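Local coordinates for capsular polysaccharide export system protein KpsC (Thermosulfurimonas dismutans, PDB 6MGD), which transfers Kdo in beta-2,7 linkage as a GT-B-type glycosyltransferase, probably while building the glycolipid anchor of Gram-negative bacterial capsules, at residues T52-R57 and V66-D71; I96-T101 and S164-K169; P173-N178 and D273-P278. All blocks are in the same frame, centred on the assembly; numbering follows the deposited sequence.

Contact 1: residues T52-R57 and V66-D71; sequences TLENER and VYRLED
Leu53 and Glu54, neighbours on the short helix 52-56, both reach strand 66-71, the first through an apolar tip and the second through a charge. Leu53 points its CB at the strand and meets Val66 tip to tip, its CD1 lying 3.8 Å from CG1 of the valine. The same methyl also passes 4.1 Å from NH1 of Arg68, where the two side chains cross obliquely. Tyr7 and Phe60 pack against Leu53 as well, so that this leucine is buried.

At Glu54 the chain bends at chi2 (76°), which swings the carboxylate back toward the strand although its CB leaves the helix to one side. Arg68 comes from the opposite direction with its chain extended from CG to NE, and one oxygen, OE2, takes two of its nitrogens, NE and NH1. NH1 of Arg68 lies 2.7 Å from OE2 of Glu54, on the syn lone pair, while NE of Arg68 adds a weak bond of 3.2 Å to that same OE2. The carboxylate and guanidinium planes stand 47° apart, so this is a twisted salt bridge and not a flat paired one. Val66 CG1 lies over one face of the guanidinium, toward its rim.

Arg57, with positive phi, ends the helix in a Schellman motif before the chain turns back to the strand. The contact thus joins helix and second strand of the beta-alpha-beta unit 44-49, 52-56, 64-71. With NH1 as the main donor and NE only a weak second, negative charge would probably be drawn toward OE2, and the pair is likely to limit, not lock, the turning of the guanidinium.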
loop_
_atom_site.group_PDB
_atom_site.type_symbol
_atom_site.label_atom_id
_atom_site.label_comp_id
_atom_site.label_asym_id
_atom_site.label_seq_id
_atom_site.Cartn_x
_atom_site.Cartn_y
_atom_site.Cartn_z
ATOM N N THR A 52 -6.164 13.806 2.024
ATOM C CA THR A 52 -6.218 15.141 2.612
ATOM C C THR A 52 -7.551 15.820 2.327
ATOM O O THR A 52 -8.140 16.448 3.216
ATOM C CB THR A 52 -5.055 15.988 2.094
ATOM O OG1 THR A 52 -3.816 15.389 2.492
ATOM C CG2 THR A 52 -5.126 17.398 2.651
ATOM N N LEU A 53 -8.050 15.699 1.096
ATOM C CA LEU A 53 -9.317 16.336 0.754
ATOM C C LEU A 53 -10.484 15.674 1.478
ATOM O O LEU A 53 -11.412 16.360 1.924
ATOM C CB LEU A 53 -9.529 16.301 -0.758
ATOM C CG LEU A 53 -8.423 16.957 -1.586
ATOM C CD1 LEU A 53 -8.660 16.762 -3.078
ATOM C CD2 LEU A 53 -8.310 18.434 -1.242
ATOM N N GLU A 54 -10.455 14.346 1.608
ATOM C CA GLU A 54 -11.539 13.649 2.293
ATOM C C GLU A 54 -11.546 13.960 3.785
ATOM O O GLU A 54 -12.616 14.057 4.397
ATOM C CB GLU A 54 -11.429 12.141 2.064
ATOM C CG GLU A 54 -11.792 11.687 0.654
ATOM C CD GLU A 54 -10.709 11.994 -0.363
ATOM O OE1 GLU A 54 -9.535 12.139 0.039
ATOM O OE2 GLU A 54 -11.032 12.089 -1.567
ATOM N N ASN A 55 -10.365 14.115 4.389
ATOM C CA ASN A 55 -10.300 14.462 5.805
ATOM C C ASN A 55 -10.836 15.864 6.063
ATOM O O ASN A 55 -11.358 16.137 7.150
ATOM C CB ASN A 55 -8.864 14.339 6.311
ATOM C CG ASN A 55 -8.337 12.923 6.223
ATOM O OD1 ASN A 55 -9.102 11.961 6.266
ATOM N ND2 ASN A 55 -7.022 12.788 6.094
ATOM N N GLU A 56 -10.716 16.760 5.089
ATOM C CA GLU A 56 -11.271 18.100 5.194
ATOM C C GLU A 56 -12.665 18.205 4.593
ATOM O O GLU A 56 -13.275 19.278 4.672
ATOM C CB GLU A 56 -10.343 19.109 4.512
ATOM C CG GLU A 56 -8.908 19.071 5.003
ATOM C CD GLU A 56 -8.027 20.080 4.294
ATOM O OE1 GLU A 56 -7.167 20.695 4.959
ATOM O OE2 GLU A 56 -8.200 20.265 3.071
ATOM N N ARG A 57 -13.177 17.124 3.998
ATOM C CA ARG A 57 -14.489 17.111 3.349
ATOM C C ARG A 57 -14.595 18.191 2.276
ATOM O O ARG A 57 -15.679 18.719 2.012
ATOM C CB ARG A 57 -15.619 17.254 4.375
ATOM C CG ARG A 57 -15.727 16.080 5.336
ATOM C CD ARG A 57 -16.537 16.440 6.570
ATOM N NE ARG A 57 -16.026 17.645 7.219
ATOM C CZ ARG A 57 -14.950 17.679 8.000
ATOM N NH1 ARG A 57 -14.258 16.571 8.231
ATOM N NH2 ARG A 57 -14.563 18.824 8.546
ATOM N N VAL A 66 -7.442 16.355 -9.836
ATOM C CA VAL A 66 -6.803 15.994 -8.576
ATOM C C VAL A 66 -5.982 14.728 -8.775
ATOM O O VAL A 66 -6.489 13.717 -9.278
ATOM C CB VAL A 66 -7.843 15.803 -7.460
ATOM C CG1 VAL A 66 -7.179 15.259 -6.202
ATOM C CG2 VAL A 66 -8.554 17.117 -7.169
ATOM N N TYR A 67 -4.713 14.789 -8.386
ATOM C CA TYR A 67 -3.851 13.620 -8.279
ATOM C C TYR A 67 -3.597 13.359 -6.801
ATOM O O TYR A 67 -3.136 14.252 -6.082
ATOM C CB TYR A 67 -2.532 13.830 -9.021
ATOM C CG TYR A 67 -2.657 13.839 -10.524
ATOM C CD1 TYR A 67 -3.075 14.978 -11.201
ATOM C CD2 TYR A 67 -2.344 12.711 -11.270
ATOM C CE1 TYR A 67 -3.186 14.989 -12.580
ATOM C CE2 TYR A 67 -2.450 12.712 -12.648
ATOM C CZ TYR A 67 -2.871 13.853 -13.298
ATOM O OH TYR A 67 -2.977 13.858 -14.669
ATOM N N ARG A 68 -3.905 12.150 -6.349
ATOM C CA ARG A 68 -3.680 11.755 -4.965
ATOM C C ARG A 68 -2.371 10.978 -4.882
ATOM O O ARG A 68 -2.242 9.901 -5.472
ATOM C CB ARG A 68 -4.859 10.936 -4.439
ATOM C CG ARG A 68 -6.127 11.770 -4.293
ATOM C CD ARG A 68 -7.344 10.945 -3.912
ATOM N NE ARG A 68 -8.469 11.802 -3.543
ATOM C CZ ARG A 68 -9.316 12.351 -4.411
ATOM N NH1 ARG A 68 -10.304 13.117 -3.975
ATOM N NH2 ARG A 68 -9.176 12.138 -5.712
ATOM N N LEU A 69 -1.402 11.534 -4.162
ATOM C CA LEU A 69 -0.060 10.980 -4.076
ATOM C C LEU A 69 0.104 10.132 -2.821
ATOM O O LEU A 69 -0.613 10.289 -1.831
ATOM C CB LEU A 69 0.990 12.096 -4.090
ATOM C CG LEU A 69 0.963 13.051 -5.286
ATOM C CD1 LEU A 69 2.095 14.059 -5.197
ATOM C CD2 LEU A 69 1.038 12.281 -6.592
ATOM N N GLU A 70 1.079 9.229 -2.877
ATOM C CA GLU A 70 1.418 8.350 -1.767
ATOM C C GLU A 70 2.745 7.681 -2.093
ATOM O O GLU A 70 3.145 7.599 -3.259
ATOM C CB GLU A 70 0.319 7.308 -1.517
ATOM C CG GLU A 70 0.446 6.530 -0.214
ATOM C CD GLU A 70 0.721 7.423 0.980
ATOM O OE1 GLU A 70 1.906 7.572 1.352
ATOM O OE2 GLU A 70 -0.244 7.979 1.544
ATOM N N ASP A 71 3.431 7.219 -1.049
ATOM C CA ASP A 71 4.695 6.522 -1.241
ATOM C C ASP A 71 4.486 5.249 -2.052
ATOM O O ASP A 71 3.403 4.658 -2.059
ATOM C CB ASP A 71 5.332 6.189 0.109
ATOM C CG ASP A 71 5.784 7.425 0.861
ATOM O OD1 ASP A 71 6.229 8.392 0.207
ATOM O OD2 ASP A 71 5.692 7.433 2.108
#

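Contact 2: residues I96-T101 and S164-K169; sequences IYYDAT and SDASIK
Apolar packing of the Tyr98 side chain against Ala166 and Ser167 forms this contact, which bridges the two halves of the molecule. The loop 96-101 follows strand 88-92 of the mixed sheet, whereas helix 166-169 comes after strand 155-159 of the parallel sheet. No hydrogen bond crosses between the segments. The outer part of the ring meets Ala166, whose CB sits 3.5 Å from CE1 of Tyr98. Nearer the backbone, CB of Tyr98 lies 3.7 Å from CB of Ser167, and CA of Ser167 approaches the ring obliquely.

The tyrosine stands on a type I turn from Ile96 to Asp99, with CG between its own backbone N and carbonyl carbon (chi1 59°). That torsion keeps the ring over the turn, where CG2 of Ile96 lies above the centre of one face and CE2 of Tyr97 meets its edge. The phenolic end is hydrogen-bonded to the hydroxyl of Ser51, near the helix of contact 1.

Two lobes with Rossmann-like sheets facing each other across a cleft are the hallmark of GT-B enzymes, and the contact lies between them. An alanine in place of Tyr98 would remove the ring, and is likely to leave a gap beside Ala166 and Ser51 OG without this partner.

In segment 164-169, Asp165 is the N-cap of helix 166-169: its OD1 accepts from Ser167 N at 2.8 Å and nearly straight (170°), while OG of Ser167 is hydrogen-bonded to Thr243. The residue after Tyr98, Asp99, makes an Asx turn, OD1 receiving Thr101 N at 3.1 Å and the Thr101 hydroxyl OG1 at 2.6 Å on its syn lone pair.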
loop_
_atom_site.group_PDB
_atom_site.type_symbol
_atom_site.label_atom_id
_atom_site.label_comp_id
_atom_site.label_asym_id
_atom_site.label_seq_id
_atom_site.Cartn_x
_atom_site.Cartn_y
_atom_site.Cartn_z
ATOM N N ILE A 96 -7.219 6.565 -4.770
ATOM C CA ILE A 96 -5.967 6.120 -4.173
ATOM C C ILE A 96 -6.139 4.659 -3.787
ATOM O O ILE A 96 -7.257 4.192 -3.551
ATOM C CB ILE A 96 -5.562 7.009 -2.970
ATOM C CG1 ILE A 96 -4.079 6.824 -2.642
ATOM C CG2 ILE A 96 -6.425 6.717 -1.759
ATOM C CD1 ILE A 96 -3.494 7.953 -1.833
ATOM N N TYR A 97 -5.021 3.930 -3.730
ATOM C CA TYR A 97 -5.091 2.472 -3.687
ATOM C C TYR A 97 -5.754 1.966 -2.410
ATOM O O TYR A 97 -6.483 0.967 -2.443
ATOM C CB TYR A 97 -3.690 1.871 -3.848
ATOM C CG TYR A 97 -2.691 2.258 -2.777
ATOM C CD1 TYR A 97 -1.838 3.342 -2.952
ATOM C CD2 TYR A 97 -2.589 1.530 -1.598
ATOM C CE1 TYR A 97 -0.922 3.696 -1.977
ATOM C CE2 TYR A 97 -1.678 1.876 -0.618
ATOM C CZ TYR A 97 -0.847 2.957 -0.811
ATOM O OH TYR A 97 0.062 3.298 0.166
ATOM N N TYR A 98 -5.524 2.629 -1.278
ATOM C CA TYR A 98 -6.055 2.135 -0.014
ATOM C C TYR A 98 -7.489 2.578 0.243
ATOM O O TYR A 98 -8.073 2.170 1.252
ATOM C CB TYR A 98 -5.159 2.564 1.156
ATOM C CG TYR A 98 -4.979 4.058 1.313
ATOM C CD1 TYR A 98 -5.982 4.848 1.870
ATOM C CD2 TYR A 98 -3.794 4.675 0.930
ATOM C CE1 TYR A 98 -5.819 6.207 2.018
ATOM C CE2 TYR A 98 -3.621 6.036 1.078
ATOM C CZ TYR A 98 -4.638 6.796 1.622
ATOM O OH TYR A 98 -4.472 8.150 1.774
ATOM N N ASP A 99 -8.066 3.396 -0.632
ATOM C CA ASP A 99 -9.445 3.855 -0.479
ATOM C C ASP A 99 -10.344 2.878 -1.225
ATOM O O ASP A 99 -10.479 2.950 -2.449
ATOM C CB ASP A 99 -9.601 5.280 -0.999
ATOM C CG ASP A 99 -10.841 5.967 -0.463
ATOM O OD1 ASP A 99 -11.871 5.285 -0.268
ATOM O OD2 ASP A 99 -10.784 7.193 -0.233
ATOM N N ALA A 100 -10.955 1.956 -0.485
ATOM C CA ALA A 100 -11.855 0.968 -1.059
ATOM C C ALA A 100 -13.292 1.461 -1.152
ATOM O O ALA A 100 -14.160 0.712 -1.612
ATOM C CB ALA A 100 -11.808 -0.329 -0.241
ATOM N N THR A 101 -13.570 2.692 -0.726
ATOM C CA THR A 101 -14.928 3.212 -0.819
ATOM C C THR A 101 -15.203 3.831 -2.181
ATOM O O THR A 101 -16.359 3.880 -2.614
ATOM C CB THR A 101 -15.172 4.246 0.277
ATOM O OG1 THR A 101 -14.416 5.431 -0.004
ATOM C CG2 THR A 101 -14.748 3.690 1.630
ATOM N N SER A 164 -4.407 5.134 13.493
ATOM C CA SER A 164 -4.790 6.392 12.865
ATOM C C SER A 164 -4.466 6.437 11.374
ATOM O O SER A 164 -4.623 7.497 10.758
ATOM C CB SER A 164 -4.106 7.562 13.574
ATOM O OG SER A 164 -2.695 7.445 13.498
ATOM N N ASP A 165 -4.020 5.324 10.789
ATOM C CA ASP A 165 -3.660 5.307 9.378
ATOM C C ASP A 165 -4.904 5.410 8.502
ATOM O O ASP A 165 -5.985 4.934 8.856
ATOM C CB ASP A 165 -2.877 4.040 9.026
ATOM C CG ASP A 165 -2.222 4.121 7.652
ATOM O OD1 ASP A 165 -2.925 4.429 6.670
ATOM O OD2 ASP A 165 -0.998 3.885 7.555
ATOM N N ALA A 166 -4.736 6.050 7.341
ATOM C CA ALA A 166 -5.859 6.255 6.432
ATOM C C ALA A 166 -6.357 4.945 5.832
ATOM O O ALA A 166 -7.552 4.816 5.538
ATOM C CB ALA A 166 -5.463 7.233 5.325
ATOM N N SER A 167 -5.470 3.965 5.644
ATOM C CA SER A 167 -5.888 2.697 5.055
ATOM C C SER A 167 -6.872 1.943 5.938
ATOM O O SER A 167 -7.598 1.078 5.441
ATOM C CB SER A 167 -4.672 1.814 4.766
ATOM O OG SER A 167 -3.942 1.539 5.947
ATOM N N ILE A 168 -6.913 2.235 7.236
ATOM C CA ILE A 168 -7.931 1.627 8.083
ATOM C C ILE A 168 -9.229 2.421 8.011
ATOM O O ILE A 168 -10.324 1.847 8.024
ATOM C CB ILE A 168 -7.413 1.510 9.526
ATOM C CG1 ILE A 168 -6.085 0.745 9.556
ATOM C CG2 ILE A 168 -8.448 0.825 10.412
ATOM C CD1 ILE A 168 -5.513 0.579 10.944
ATOM N N LYS A 169 -9.121 3.748 7.912
ATOM C CA LYS A 169 -10.304 4.594 7.837
ATOM C C LYS A 169 -11.084 4.342 6.553
ATOM O O LYS A 169 -12.300 4.131 6.587
ATOM C CB LYS A 169 -9.898 6.063 7.950
ATOM C CG LYS A 169 -11.072 7.027 7.912
ATOM C CD LYS A 169 -10.623 8.459 8.149
ATOM C CE LYS A 169 -11.783 9.435 7.991
ATOM N NZ LYS A 169 -11.341 10.852 8.127
#

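Contact 3: residues P173-N178 and D273-P278; sequences PYIKTN and DIYPHP
Two loops of the lobe built on the parallel sheet meet here, Tyr275 from the loop just past the edge strand 272-273 lying against Pro173, Tyr174 and Ile175 from the loop that leads into helix 178-188. In this Rossmann-like half of a GT-B fold the contact is plain packing at the sheet's margin, without a hydrogen bond across it. Tyr275 is the centre: one face of its ring carries CG2 of Ile274 over the middle, and CB of Tyr174 sits above the opposite face, offset toward the rim. CG of Tyr174 is anti to the backbone N (chi1 -173°), which brings the two rings to an oblique meeting, planes at 67° and centroids 5.7 Å apart. Ile175 approaches at about a right angle and touches the ring edge, its CD1 in the ring plane and 4.0 Å from CE2 of Tyr275. That isoleucine is buried and also packs on Leu181 and Ser184 of helix 178-188. Pro173 adds a looser contact at the base, CG to CB of Tyr275 at 4.4 Å. At the phenol end, Tyr275 OH comes to 3.2 Å from CD2 of Tyr174.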
loop_
_atom_site.group_PDB
_atom_site.type_symbol
_atom_site.label_atom_id
_atom_site.label_comp_id
_atom_site.label_asym_id
_atom_site.label_seq_id
_atom_site.Cartn_x
_atom_site.Cartn_y
_atom_site.Cartn_z
ATOM N N PRO A 173 -13.906 -1.869 6.390
ATOM C CA PRO A 173 -15.331 -1.531 6.523
ATOM C C PRO A 173 -15.896 -1.736 7.917
ATOM O O PRO A 173 -16.955 -1.171 8.216
ATOM C CB PRO A 173 -16.006 -2.468 5.512
ATOM C CG PRO A 173 -15.092 -3.648 5.446
ATOM C CD PRO A 173 -13.694 -3.103 5.612
ATOM N N TYR A 174 -15.237 -2.513 8.778
ATOM C CA TYR A 174 -15.838 -2.875 10.059
ATOM C C TYR A 174 -14.836 -2.816 11.206
ATOM O O TYR A 174 -15.060 -2.105 12.193
ATOM C CB TYR A 174 -16.455 -4.272 9.964
ATOM C CG TYR A 174 -17.248 -4.690 11.179
ATOM C CD1 TYR A 174 -18.407 -4.016 11.542
ATOM C CD2 TYR A 174 -16.852 -5.775 11.952
ATOM C CE1 TYR A 174 -19.142 -4.398 12.649
ATOM C CE2 TYR A 174 -17.581 -6.166 13.059
ATOM C CZ TYR A 174 -18.726 -5.474 13.403
ATOM O OH TYR A 174 -19.454 -5.862 14.504
ATOM N N ILE A 175 -13.738 -3.560 11.093
ATOM C CA ILE A 175 -12.733 -3.612 12.149
ATOM C C ILE A 175 -11.850 -2.375 12.056
ATOM O O ILE A 175 -11.360 -2.028 10.976
ATOM C CB ILE A 175 -11.903 -4.902 12.045
ATOM C CG1 ILE A 175 -12.813 -6.129 12.147
ATOM C CG2 ILE A 175 -10.826 -4.940 13.122
ATOM C CD1 ILE A 175 -12.085 -7.443 11.956
ATOM N N LYS A 176 -11.646 -1.702 13.190
ATOM C CA LYS A 176 -10.886 -0.460 13.211
ATOM C C LYS A 176 -9.706 -0.448 14.172
ATOM O O LYS A 176 -8.934 0.516 14.150
ATOM C CB LYS A 176 -11.802 0.726 13.556
ATOM C CG LYS A 176 -12.310 1.493 12.347
ATOM C CD LYS A 176 -13.255 0.651 11.514
ATOM C CE LYS A 176 -13.760 1.416 10.306
ATOM N NZ LYS A 176 -12.658 1.758 9.368
ATOM N N THR A 177 -9.539 -1.466 15.013
ATOM C CA THR A 177 -8.453 -1.484 15.983
ATOM C C THR A 177 -7.687 -2.794 15.883
ATOM O O THR A 177 -8.163 -3.778 15.309
ATOM C CB THR A 177 -8.968 -1.296 17.418
ATOM O OG1 THR A 177 -9.874 -2.358 17.746
ATOM C CG2 THR A 177 -9.681 0.040 17.564
ATOM N N ASN A 178 -6.478 -2.796 16.449
ATOM C CA ASN A 178 -5.705 -4.031 16.514
ATOM C C ASN A 178 -6.357 -5.032 17.457
ATOM O O ASN A 178 -6.335 -6.242 17.202
ATOM C CB ASN A 178 -4.270 -3.742 16.957
ATOM C CG ASN A 178 -3.562 -2.752 16.052
ATOM O OD1 ASN A 178 -3.242 -3.057 14.903
ATOM N ND2 ASN A 178 -3.294 -1.563 16.578
ATOM N N ASP A 273 -10.855 -13.462 1.989
ATOM C CA ASP A 273 -11.324 -12.218 2.581
ATOM C C ASP A 273 -12.457 -12.496 3.559
ATOM O O ASP A 273 -13.428 -13.179 3.217
ATOM C CB ASP A 273 -11.782 -11.250 1.490
ATOM C CG ASP A 273 -10.699 -10.990 0.455
ATOM O OD1 ASP A 273 -9.504 -11.059 0.815
ATOM O OD2 ASP A 273 -11.043 -10.720 -0.716
ATOM N N ILE A 274 -12.321 -11.971 4.778
ATOM C CA ILE A 274 -13.365 -12.146 5.784
ATOM C C ILE A 274 -14.639 -11.433 5.353
ATOM O O ILE A 274 -15.718 -12.034 5.289
ATOM C CB ILE A 274 -12.875 -11.648 7.155
ATOM C CG1 ILE A 274 -11.679 -12.478 7.623
ATOM C CG2 ILE A 274 -14.005 -11.699 8.174
ATOM C CD1 ILE A 274 -12.017 -13.925 7.923
ATOM N N TYR A 275 -14.533 -10.145 5.048
ATOM C CA TYR A 275 -15.671 -9.390 4.547
ATOM C C TYR A 275 -15.524 -9.184 3.050
ATOM O O TYR A 275 -14.474 -8.703 2.601
ATOM C CB TYR A 275 -15.770 -8.041 5.255
ATOM C CG TYR A 275 -15.707 -8.150 6.763
ATOM C CD1 TYR A 275 -16.766 -8.684 7.487
ATOM C CD2 TYR A 275 -14.589 -7.718 7.463
ATOM C CE1 TYR A 275 -16.710 -8.788 8.864
ATOM C CE2 TYR A 275 -14.525 -7.817 8.841
ATOM C CZ TYR A 275 -15.588 -8.352 9.537
ATOM O OH TYR A 275 -15.528 -8.452 10.908
ATOM N N PRO A 276 -16.527 -9.539 2.249
ATOM C CA PRO A 276 -16.373 -9.446 0.793
ATOM C C PRO A 276 -16.249 -8.003 0.336
ATOM O O PRO A 276 -16.847 -7.091 0.912
ATOM C CB PRO A 276 -17.659 -10.086 0.253
ATOM C CG PRO A 276 -18.290 -10.789 1.426
ATOM C CD PRO A 276 -17.857 -10.031 2.637
ATOM N N HIS A 277 -15.460 -7.802 -0.715
ATOM C CA HIS A 277 -15.324 -6.457 -1.261
ATOM C C HIS A 277 -16.543 -6.125 -2.116
ATOM O O HIS A 277 -16.891 -6.895 -3.016
ATOM C CB HIS A 277 -14.051 -6.318 -2.089
ATOM C CG HIS A 277 -13.667 -4.895 -2.352
ATOM N ND1 HIS A 277 -14.327 -4.102 -3.265
ATOM C CD2 HIS A 277 -12.703 -4.117 -1.804
ATOM C CE1 HIS A 277 -13.781 -2.899 -3.276
ATOM N NE2 HIS A 277 -12.796 -2.881 -2.398
ATOM N N PRO A 278 -17.206 -4.991 -1.868
ATOM C CA PRO A 278 -18.468 -4.699 -2.569
ATOM C C PRO A 278 -18.308 -4.382 -4.046
ATOM O O PRO A 278 -19.326 -4.233 -4.734
ATOM C CB PRO A 278 -19.017 -3.478 -1.813
ATOM C CG PRO A 278 -18.223 -3.398 -0.537
ATOM C CD PRO A 278 -16.887 -3.980 -0.849
#

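From the N terminus, contact 1 closes a loop of eight residues between helix 52-56 and the strand beside it, all within the mixed sheet's half. Contact 2 opens after that and closes a span of 62 residues, tying the loop that follows strand 88-92 to helix 166-169 of the other half. Contact 3 begins soon after and spans 94 residues, within the parallel-sheet half. The three are in series and neither nest nor cross. Contacts 1 and 2 touch where Asn55 OD1 probably accepts from Lys169 NZ; contacts 2 and 3 touch where Ala100 packs on His277. Contacts 1 and 3 stay about 11 Å apart at their nearest atoms.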